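Local coordinates for protein putative phosphosugar isomerase (Silicibacter pomeroyi DSS-3, PDB 3FJ1) that probably binds phosphorylated sugars through its two SIS domains and may work as an isomerase or aminotransferase, although its reaction has not been established, at residues 29-34 with 163-168; 98-103 with 153-158; 109-114 with 133-138. All coordinates share one frame; numbering follows the deposited sequence. Where two conformers were deposited one is given.

Interaction 1. Residues 29-34 with 163-168; sequences QDVARV and GLMLLA
Val31 presses its CG1 methyl into a shallow hollow on the backbone of Met165, a selenomethionine, and Leu166, neighbours in the middle of segment 163-168. The evidence is a cluster of short approaches: CG1 of Val31 lies 3.6 Å from C of Met165 and 3.6 Å from CA of Leu166. Its chi1 of 169° sets CG1 anti to the backbone N and turns CG2, the other branch, beside that N, where it meets the methyl CE of Met165 at 3.9 Å. The bend at the last torsion of the selenomethionine carries CE to CG2, while its CB stays by CG1; the two side chains cross at about a right angle.

One turn further along helix 8-41, at Val34, the roles reverse. The CB of Leu166 does not aim at helix 8-41, yet its CD1 reaches across to Val34, 3.6 Å from CG1 and 3.7 Å from CB. The axes of segments 29-34 and 163-168 approach to 8.8 Å and cross at -45°; the contact joins helix 8-41 to helix 153-171 of the SIS domain. Ile140 of strand 138-141 touches Val31 and Leu166, while Leu23 and Leu24 pack on Met165.

All four touching residues are buried and no hydrogen bond spans the segments. Adhesion therefore rests on dispersion and water exclusion, and depends on how well the methyl groups fit.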
loop_
_atom_site.group_PDB
_atom_site.type_symbol
_atom_site.label_atom_id
_atom_site.label_comp_id
_atom_site.label_asym_id
_atom_site.label_seq_id
_atom_site.Cartn_x
_atom_site.Cartn_y
_atom_site.Cartn_z
ATOM N N GLN A 29 10.366 -21.757 -21.490
ATOM C CA GLN A 29 9.795 -21.567 -22.831
ATOM C C GLN A 29 8.630 -20.572 -22.871
ATOM O O GLN A 29 8.596 -19.655 -23.707
ATOM C CB GLN A 29 9.368 -22.933 -23.416
ATOM C CG GLN A 29 8.924 -22.832 -24.896
ATOM C CD GLN A 29 8.654 -24.186 -25.548
ATOM O OE1 GLN A 29 7.713 -24.900 -25.183
ATOM N NE2 GLN A 29 9.463 -24.523 -26.542
ATOM N N ASP A 30 7.670 -20.767 -21.987
ATOM C CA ASP A 30 6.540 -19.882 -21.888
ATOM C C ASP A 30 6.968 -18.464 -21.515
ATOM O O ASP A 30 6.458 -17.474 -22.082
ATOM C CB ASP A 30 5.522 -20.422 -20.899
ATOM C CG ASP A 30 4.760 -21.586 -21.467
ATOM O OD1 ASP A 30 5.042 -21.974 -22.633
ATOM O OD2 ASP A 30 3.873 -22.110 -20.766
ATOM N N VAL A 31 7.932 -18.351 -20.609
ATOM C CA VAL A 31 8.408 -17.034 -20.252
ATOM C C VAL A 31 9.055 -16.350 -21.459
ATOM O O VAL A 31 8.787 -15.176 -21.715
ATOM C CB VAL A 31 9.377 -17.071 -19.051
ATOM C CG1 VAL A 31 10.041 -15.713 -18.899
ATOM C CG2 VAL A 31 8.634 -17.440 -17.783
ATOM N N ALA A 32 9.854 -17.083 -22.233
ATOM C CA ALA A 32 10.566 -16.486 -23.357
ATOM C C ALA A 32 9.585 -16.009 -24.425
ATOM O O ALA A 32 9.774 -14.953 -25.050
ATOM C CB ALA A 32 11.544 -17.475 -23.966
ATOM N N ARG A 33 8.549 -16.816 -24.637
ATOM C CA ARG A 33 7.508 -16.489 -25.616
ATOM C C ARG A 33 6.753 -15.217 -25.225
ATOM O O ARG A 33 6.532 -14.341 -26.076
ATOM C CB ARG A 33 6.545 -17.660 -25.765
ATOM C CG ARG A 33 7.095 -18.783 -26.579
ATOM C CD ARG A 33 6.157 -19.961 -26.596
ATOM N NE ARG A 33 6.678 -21.001 -27.483
ATOM C CZ ARG A 33 6.141 -22.208 -27.642
ATOM N NH1 ARG A 33 5.048 -22.553 -26.982
ATOM N NH2 ARG A 33 6.704 -23.074 -28.474
ATOM N N VAL A 34 6.386 -15.085 -23.947
ATOM C CA VAL A 34 5.686 -13.877 -23.493
ATOM C C VAL A 34 6.616 -12.663 -23.616
ATOM O O VAL A 34 6.196 -11.624 -24.085
ATOM C CB VAL A 34 5.142 -13.991 -22.058
ATOM C CG1 VAL A 34 4.488 -12.678 -21.617
ATOM C CG2 VAL A 34 4.131 -15.178 -21.959
ATOM N N GLY A 163 7.980 -13.659 -12.471
ATOM C CA GLY A 163 7.960 -12.250 -12.889
ATOM C C GLY A 163 9.351 -11.720 -13.214
ATOM O O GLY A 163 9.538 -11.003 -14.203
ATOM N N LEU A 164 10.337 -12.079 -12.405
ATOM C CA LEU A 164 11.722 -11.657 -12.658
ATOM C C LEU A 164 12.295 -12.254 -13.949
ATOM O O LEU A 164 13.022 -11.568 -14.662
ATOM C CB LEU A 164 12.645 -11.926 -11.450
ATOM C CG LEU A 164 12.422 -11.013 -10.221
ATOM C CD1 LEU A 164 13.221 -11.584 -9.052
ATOM C CD2 LEU A 164 12.707 -9.478 -10.439
HETATM N N MSE A 165 11.992 -13.525 -14.215
HETATM C CA MSE A 165 12.405 -14.224 -15.471
HETATM C C MSE A 165 11.833 -13.475 -16.671
HETATM O O MSE A 165 12.528 -13.221 -17.649
HETATM C CB MSE A 165 11.898 -15.669 -15.490
HETATM C CG MSE A 165 12.645 -16.621 -14.560
HETATM SE SE MSE A 165 11.682 -18.327 -14.398
HETATM C CE MSE A 165 11.848 -19.083 -16.212
ATOM N N LEU A 166 10.577 -13.057 -16.563
ATOM C CA LEU A 166 9.909 -12.365 -17.662
ATOM C C LEU A 166 10.588 -11.040 -17.903
ATOM O O LEU A 166 10.948 -10.715 -19.030
ATOM C CB LEU A 166 8.422 -12.170 -17.340
ATOM C CG LEU A 166 7.514 -11.498 -18.374
ATOM C CD1 LEU A 166 7.480 -12.302 -19.694
ATOM C CD2 LEU A 166 6.087 -11.304 -17.761
ATOM N N LEU A 167 10.809 -10.284 -16.827
ATOM C CA LEU A 167 11.462 -8.993 -16.925
ATOM C C LEU A 167 12.896 -9.102 -17.453
ATOM O O LEU A 167 13.349 -8.248 -18.211
ATOM C CB LEU A 167 11.457 -8.292 -15.567
ATOM C CG LEU A 167 10.093 -7.850 -15.044
ATOM C CD1 LEU A 167 10.204 -7.293 -13.619
ATOM C CD2 LEU A 167 9.481 -6.866 -15.993
ATOM N N ALA A 168 13.598 -10.157 -17.055
ATOM C CA ALA A 168 14.963 -10.358 -17.459
ATOM C C ALA A 168 15.024 -10.713 -18.964
ATOM O O ALA A 168 15.896 -10.213 -19.670
ATOM C CB ALA A 168 15.604 -11.434 -16.615
#

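Interaction 2. Residues 98-103 with 153-158; sequences VSQSGK and TKTFVT
A single pair, Gln100 and Thr155, makes the whole contact between two elements of the SIS fold, a strand-end loop and a helix start. The first, 98-103, runs from the end of strand 93-99 into a Ser-Gln-Ser-Gly loop; in related SIS domains the equivalent loop receives the sugar phosphate, and it probably does so here. The second is the opening of helix 153-171.

The CA atoms of Gln100 and Thr155 are 6.4 Å apart, and the two side chains cross at about a right angle. With CG anti to the backbone N (chi1 -170°) and the chain extended beyond it, Gln100 passes across the threonine. Its CG lies 3.8 Å from CG2 of Thr155, giving an apolar part to the contact, and its amide ends beside the hydroxyl. OE1 of Gln100 stands 3.3 Å from OG1 of Thr155, a weak and doubtful hydrogen bond: the proton has another acceptor within reach, the position of OG1 is less certain, and Gln100 was deposited in two conformers. Glu147 adjoins both sides, touching the Gln100 side chain and accepting a hydrogen bond from the backbone N of Thr155 through OE1.

Each segment also has internal bracing. Ser99 OG accepts from Gly102 N at 2.9 Å with an N-H...O angle of 142°, an ST motif that folds the loop back on the strand end, while Thr125 OG1 bonds to Ser99 O. On the helix, Lys154 O accepts twice from Thr158: from its N at 2.8 Å, and from its OG1 at 2.7 Å, the hydroxyl standing 37° out of the carbonyl plane.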
loop_
_atom_site.group_PDB
_atom_site.type_symbol
_atom_site.label_atom_id
_atom_site.label_comp_id
_atom_site.label_asym_id
_atom_site.label_seq_id
_atom_site.Cartn_x
_atom_site.Cartn_y
_atom_site.Cartn_z
ATOM N N VAL A 98 -1.371 -11.493 -10.533
ATOM C CA VAL A 98 -0.658 -12.540 -9.777
ATOM C C VAL A 98 -1.621 -13.168 -8.763
ATOM O O VAL A 98 -2.189 -12.457 -7.955
ATOM C CB VAL A 98 0.553 -11.948 -9.075
ATOM C CG1 VAL A 98 1.312 -13.038 -8.323
ATOM C CG2 VAL A 98 1.466 -11.196 -10.087
ATOM N N SER A 99 -1.813 -14.489 -8.818
ATOM C CA SER A 99 -2.738 -15.152 -7.910
ATOM C C SER A 99 -2.424 -16.625 -7.828
ATOM O O SER A 99 -2.390 -17.266 -8.871
ATOM C CB SER A 99 -4.163 -15.018 -8.443
ATOM O OG SER A 99 -5.068 -15.817 -7.705
ATOM N N GLN A 100 -2.233 -17.153 -6.616
ATOM C CA GLN A 100 -1.972 -18.585 -6.363
ATOM C C GLN A 100 -2.965 -19.484 -7.159
ATOM O O GLN A 100 -2.591 -20.252 -8.063
ATOM C CB GLN A 100 -2.060 -18.814 -4.816
ATOM C CG GLN A 100 -1.596 -20.169 -4.179
ATOM C CD GLN A 100 -1.571 -20.143 -2.605
ATOM O OE1 GLN A 100 -0.858 -20.917 -1.950
ATOM N NE2 GLN A 100 -2.360 -19.244 -2.018
ATOM N N SER A 101 -4.244 -19.391 -6.796
ATOM C CA SER A 101 -5.293 -20.248 -7.368
ATOM C C SER A 101 -5.972 -19.690 -8.609
ATOM O O SER A 101 -6.553 -20.448 -9.371
ATOM C CB SER A 101 -6.398 -20.525 -6.326
ATOM O OG SER A 101 -7.304 -19.416 -6.231
ATOM N N GLY A 102 -5.923 -18.371 -8.818
ATOM C CA GLY A 102 -6.609 -17.775 -9.963
ATOM C C GLY A 102 -8.128 -17.842 -9.899
ATOM O O GLY A 102 -8.787 -17.737 -10.919
ATOM N N LYS A 103 -8.682 -17.985 -8.700
ATOM C CA LYS A 103 -10.127 -18.058 -8.519
ATOM C C LYS A 103 -10.780 -16.745 -8.082
ATOM O O LYS A 103 -11.941 -16.515 -8.396
ATOM C CB LYS A 103 -10.488 -19.167 -7.507
ATOM C CG LYS A 103 -10.164 -20.582 -7.980
ATOM C CD LYS A 103 -10.318 -21.569 -6.843
ATOM C CE LYS A 103 -10.102 -23.008 -7.309
ATOM N N THR A 153 4.905 -20.366 1.125
ATOM C CA THR A 153 6.210 -19.813 0.850
ATOM C C THR A 153 6.633 -20.063 -0.609
ATOM O O THR A 153 7.274 -19.214 -1.271
ATOM C CB THR A 153 7.255 -20.417 1.852
ATOM O OG1 THR A 153 7.267 -21.848 1.737
ATOM C CG2 THR A 153 6.930 -20.045 3.336
ATOM N N LYS A 154 6.301 -21.238 -1.118
ATOM C CA LYS A 154 6.651 -21.570 -2.484
ATOM C C LYS A 154 5.972 -20.626 -3.475
ATOM O O LYS A 154 6.576 -20.192 -4.456
ATOM C CB LYS A 154 6.251 -23.009 -2.802
ATOM C CG LYS A 154 7.059 -24.022 -2.060
ATOM C CD LYS A 154 6.780 -25.461 -2.553
ATOM C CE LYS A 154 5.335 -25.935 -2.370
ATOM N NZ LYS A 154 5.201 -27.318 -2.950
ATOM N N THR A 155 4.693 -20.381 -3.236
ATOM C CA THR A 155 3.914 -19.490 -4.079
ATOM C C THR A 155 4.549 -18.102 -4.125
ATOM O O THR A 155 4.689 -17.520 -5.195
ATOM C CB THR A 155 2.453 -19.417 -3.598
ATOM O OG1 THR A 155 1.796 -20.657 -3.909
ATOM C CG2 THR A 155 1.699 -18.285 -4.299
ATOM N N PHE A 156 4.911 -17.546 -2.965
ATOM C CA PHE A 156 5.580 -16.229 -2.980
ATOM C C PHE A 156 6.883 -16.237 -3.814
ATOM O O PHE A 156 7.070 -15.411 -4.713
ATOM C CB PHE A 156 5.881 -15.736 -1.568
ATOM C CG PHE A 156 6.490 -14.369 -1.563
ATOM C CD1 PHE A 156 5.689 -13.255 -1.567
ATOM C CD2 PHE A 156 7.859 -14.196 -1.696
ATOM C CE1 PHE A 156 6.228 -11.987 -1.599
ATOM C CE2 PHE A 156 8.427 -12.902 -1.732
ATOM C CZ PHE A 156 7.588 -11.789 -1.700
ATOM N N VAL A 157 7.768 -17.175 -3.501
ATOM C CA VAL A 157 9.087 -17.240 -4.155
ATOM C C VAL A 157 8.971 -17.475 -5.641
ATOM O O VAL A 157 9.533 -16.711 -6.413
ATOM C CB VAL A 157 10.037 -18.249 -3.463
ATOM C CG1 VAL A 157 11.326 -18.393 -4.253
ATOM C CG2 VAL A 157 10.337 -17.792 -2.011
ATOM N N THR A 158 8.219 -18.497 -6.048
ATOM C CA THR A 158 8.058 -18.819 -7.470
ATOM C C THR A 158 7.303 -17.743 -8.268
ATOM O O THR A 158 7.632 -17.501 -9.431
ATOM C CB THR A 158 7.394 -20.197 -7.708
ATOM O OG1 THR A 158 6.090 -20.235 -7.120
ATOM C CG2 THR A 158 8.276 -21.343 -7.157
#

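Interaction 3. Residues 109-114 with 133-138; sequences AMTRNA and AGVSAH
Arg112 and Val135 bring their CA atoms to 5.3 Å, the nearest backbone approach between helical segment 109-114 and segment 133-138. In the parallel alpha/beta SIS fold, helix 105-116 is the beta-alpha-beta crossover connecting strand 93-99 to its neighbour 120-125, and 133-138 leads from short helix 131-134 into strand 138-141, outermost of the sheet within this chain. The contact thus joins two successive connections of the sheet.

Val135 is the main projection, and its branches divide the work. Its chi1 of -58° holds CG2 between its own backbone N and carbonyl carbon, from where that methyl meets the helix at Arg112 N (4.0 Å) and at CG2 of Thr111 (4.1 Å). CB and CG1 of Val135 lie against CB of Arg112, the two CB atoms 4.1 Å apart. Beyond that root the arginine bends at chi3 and leads away, with CA of Ala109 against one face of the guanidinium, offset toward its rim, in the conformer described.

Thr111 meets the turn with its methyl CG2, while its OG1 hydrogen-bonds to Ile107 O one turn back. No hydrogen bond crosses the interface. Ser136 is likewise occupied on its own side: its N bonds to Ala133 O at 3.1 Å and its OG to Leu132 O. That same OG lies 3.7 Å from CG2 of Thr111.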
loop_
_atom_site.group_PDB
_atom_site.type_symbol
_atom_site.label_atom_id
_atom_site.label_comp_id
_atom_site.label_asym_id
_atom_site.label_seq_id
_atom_site.Cartn_x
_atom_site.Cartn_y
_atom_site.Cartn_z
ATOM N N ALA A 109 -12.111 -10.228 -12.412
ATOM C CA ALA A 109 -12.860 -9.103 -12.976
ATOM C C ALA A 109 -11.958 -7.961 -13.432
ATOM O O ALA A 109 -12.179 -7.395 -14.491
ATOM C CB ALA A 109 -13.905 -8.580 -12.007
HETATM N N MSE A 110 -10.973 -7.617 -12.612
HETATM C CA MSE A 110 -10.071 -6.538 -12.921
HETATM C C MSE A 110 -9.208 -6.924 -14.129
HETATM O O MSE A 110 -9.004 -6.105 -15.054
HETATM C CB MSE A 110 -9.246 -6.196 -11.689
HETATM C CG MSE A 110 -8.369 -4.990 -11.823
HETATM SE SE MSE A 110 -9.293 -3.251 -11.960
HETATM C CE MSE A 110 -9.182 -3.301 -13.867
ATOM N N THR A 111 -8.737 -8.160 -14.135
ATOM C CA THR A 111 -7.927 -8.656 -15.244
ATOM C C THR A 111 -8.742 -8.728 -16.542
ATOM O O THR A 111 -8.253 -8.321 -17.589
ATOM C CB THR A 111 -7.256 -9.996 -14.920
ATOM O OG1 THR A 111 -6.553 -9.888 -13.675
ATOM C CG2 THR A 111 -6.304 -10.398 -16.052
ATOM N N ARG A 112 -9.999 -9.145 -16.439
ATOM C CA ARG A 112 -10.893 -9.197 -17.592
ATOM C C ARG A 112 -11.130 -7.793 -18.162
ATOM O O ARG A 112 -11.037 -7.573 -19.378
ATOM C CB ARG A 112 -12.240 -9.851 -17.218
ATOM C CG ARG A 112 -13.236 -9.905 -18.378
ATOM C CD ARG A 112 -14.522 -10.674 -18.036
ATOM N NE ARG A 112 -15.325 -9.998 -17.009
ATOM C CZ ARG A 112 -15.560 -10.455 -15.773
ATOM N NH1 ARG A 112 -15.079 -11.630 -15.359
ATOM N NH2 ARG A 112 -16.298 -9.720 -14.927
ATOM N N ASN A 113 -11.426 -6.847 -17.280
ATOM C CA ASN A 113 -11.682 -5.459 -17.672
ATOM C C ASN A 113 -10.454 -4.812 -18.282
ATOM O O ASN A 113 -10.552 -4.019 -19.240
ATOM C CB ASN A 113 -12.196 -4.614 -16.481
ATOM C CG ASN A 113 -13.714 -4.784 -16.245
ATOM O OD1 ASN A 113 -14.332 -5.758 -16.727
ATOM N ND2 ASN A 113 -14.311 -3.856 -15.482
ATOM N N ALA A 114 -9.302 -5.108 -17.697
ATOM C CA ALA A 114 -8.036 -4.574 -18.223
ATOM C C ALA A 114 -7.878 -4.943 -19.714
ATOM O O ALA A 114 -7.516 -4.087 -20.519
ATOM C CB ALA A 114 -6.869 -5.087 -17.411
ATOM N N ALA A 133 -6.611 -17.581 -15.634
ATOM C CA ALA A 133 -5.959 -18.000 -16.856
ATOM C C ALA A 133 -6.894 -17.731 -18.028
ATOM O O ALA A 133 -6.476 -17.221 -19.078
ATOM C CB ALA A 133 -5.560 -19.476 -16.795
ATOM N N GLY A 134 -8.176 -18.031 -17.838
ATOM C CA GLY A 134 -9.156 -17.904 -18.894
ATOM C C GLY A 134 -9.446 -16.520 -19.392
ATOM O O GLY A 134 -9.965 -16.367 -20.500
ATOM N N VAL A 135 -9.135 -15.506 -18.585
ATOM C CA VAL A 135 -9.327 -14.100 -18.995
ATOM C C VAL A 135 -8.006 -13.393 -19.347
ATOM O O VAL A 135 -7.998 -12.173 -19.595
ATOM C CB VAL A 135 -10.137 -13.286 -17.943
ATOM C CG1 VAL A 135 -11.546 -13.937 -17.702
ATOM C CG2 VAL A 135 -9.357 -13.117 -16.629
ATOM N N SER A 136 -6.896 -14.132 -19.386
ATOM C CA SER A 136 -5.602 -13.566 -19.749
ATOM C C SER A 136 -5.145 -13.955 -21.151
ATOM O O SER A 136 -5.531 -14.996 -21.644
ATOM C CB SER A 136 -4.557 -13.956 -18.723
ATOM O OG SER A 136 -5.019 -13.623 -17.411
ATOM N N ALA A 137 -4.354 -13.095 -21.787
ATOM C CA ALA A 137 -3.778 -13.378 -23.092
ATOM C C ALA A 137 -2.695 -14.443 -22.977
ATOM O O ALA A 137 -2.530 -15.264 -23.878
ATOM C CB ALA A 137 -3.217 -12.080 -23.753
ATOM N N HIS A 138 -1.961 -14.426 -21.863
ATOM C CA HIS A 138 -0.926 -15.395 -21.593
ATOM C C HIS A 138 -0.945 -15.794 -20.130
ATOM O O HIS A 138 -1.243 -14.973 -19.260
ATOM C CB HIS A 138 0.442 -14.790 -21.907
ATOM C CG HIS A 138 0.581 -14.349 -23.323
ATOM N ND1 HIS A 138 0.891 -15.221 -24.340
ATOM C CD2 HIS A 138 0.438 -13.137 -23.899
ATOM C CE1 HIS A 138 0.912 -14.570 -25.489
ATOM N NE2 HIS A 138 0.632 -13.303 -25.251
#

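How the interactions relate
The three contacts fall around one parallel sheet. The centres of interactions 1 and 2 are about 16 Å apart, as are those of interactions 2 and 3, while the centres of interactions 1 and 3 are about 18 Å apart. Interactions 1 and 2 share helix 153-171: its beginning faces the probable phosphate loop, and a later part packs on helix 8-41. Interactions 1 and 3 touch directly, CG2 of Val34 lying 3.7 Å from CB of His138 where strand 138-141 begins. Interaction 2 keeps its nearest atoms about 5 Å from either of the others. Strand 93-99 and helix 105-116 are consecutive, which links interaction 2 to 3 along the chain. Only interaction 2 involves the probable sugar-phosphate loop.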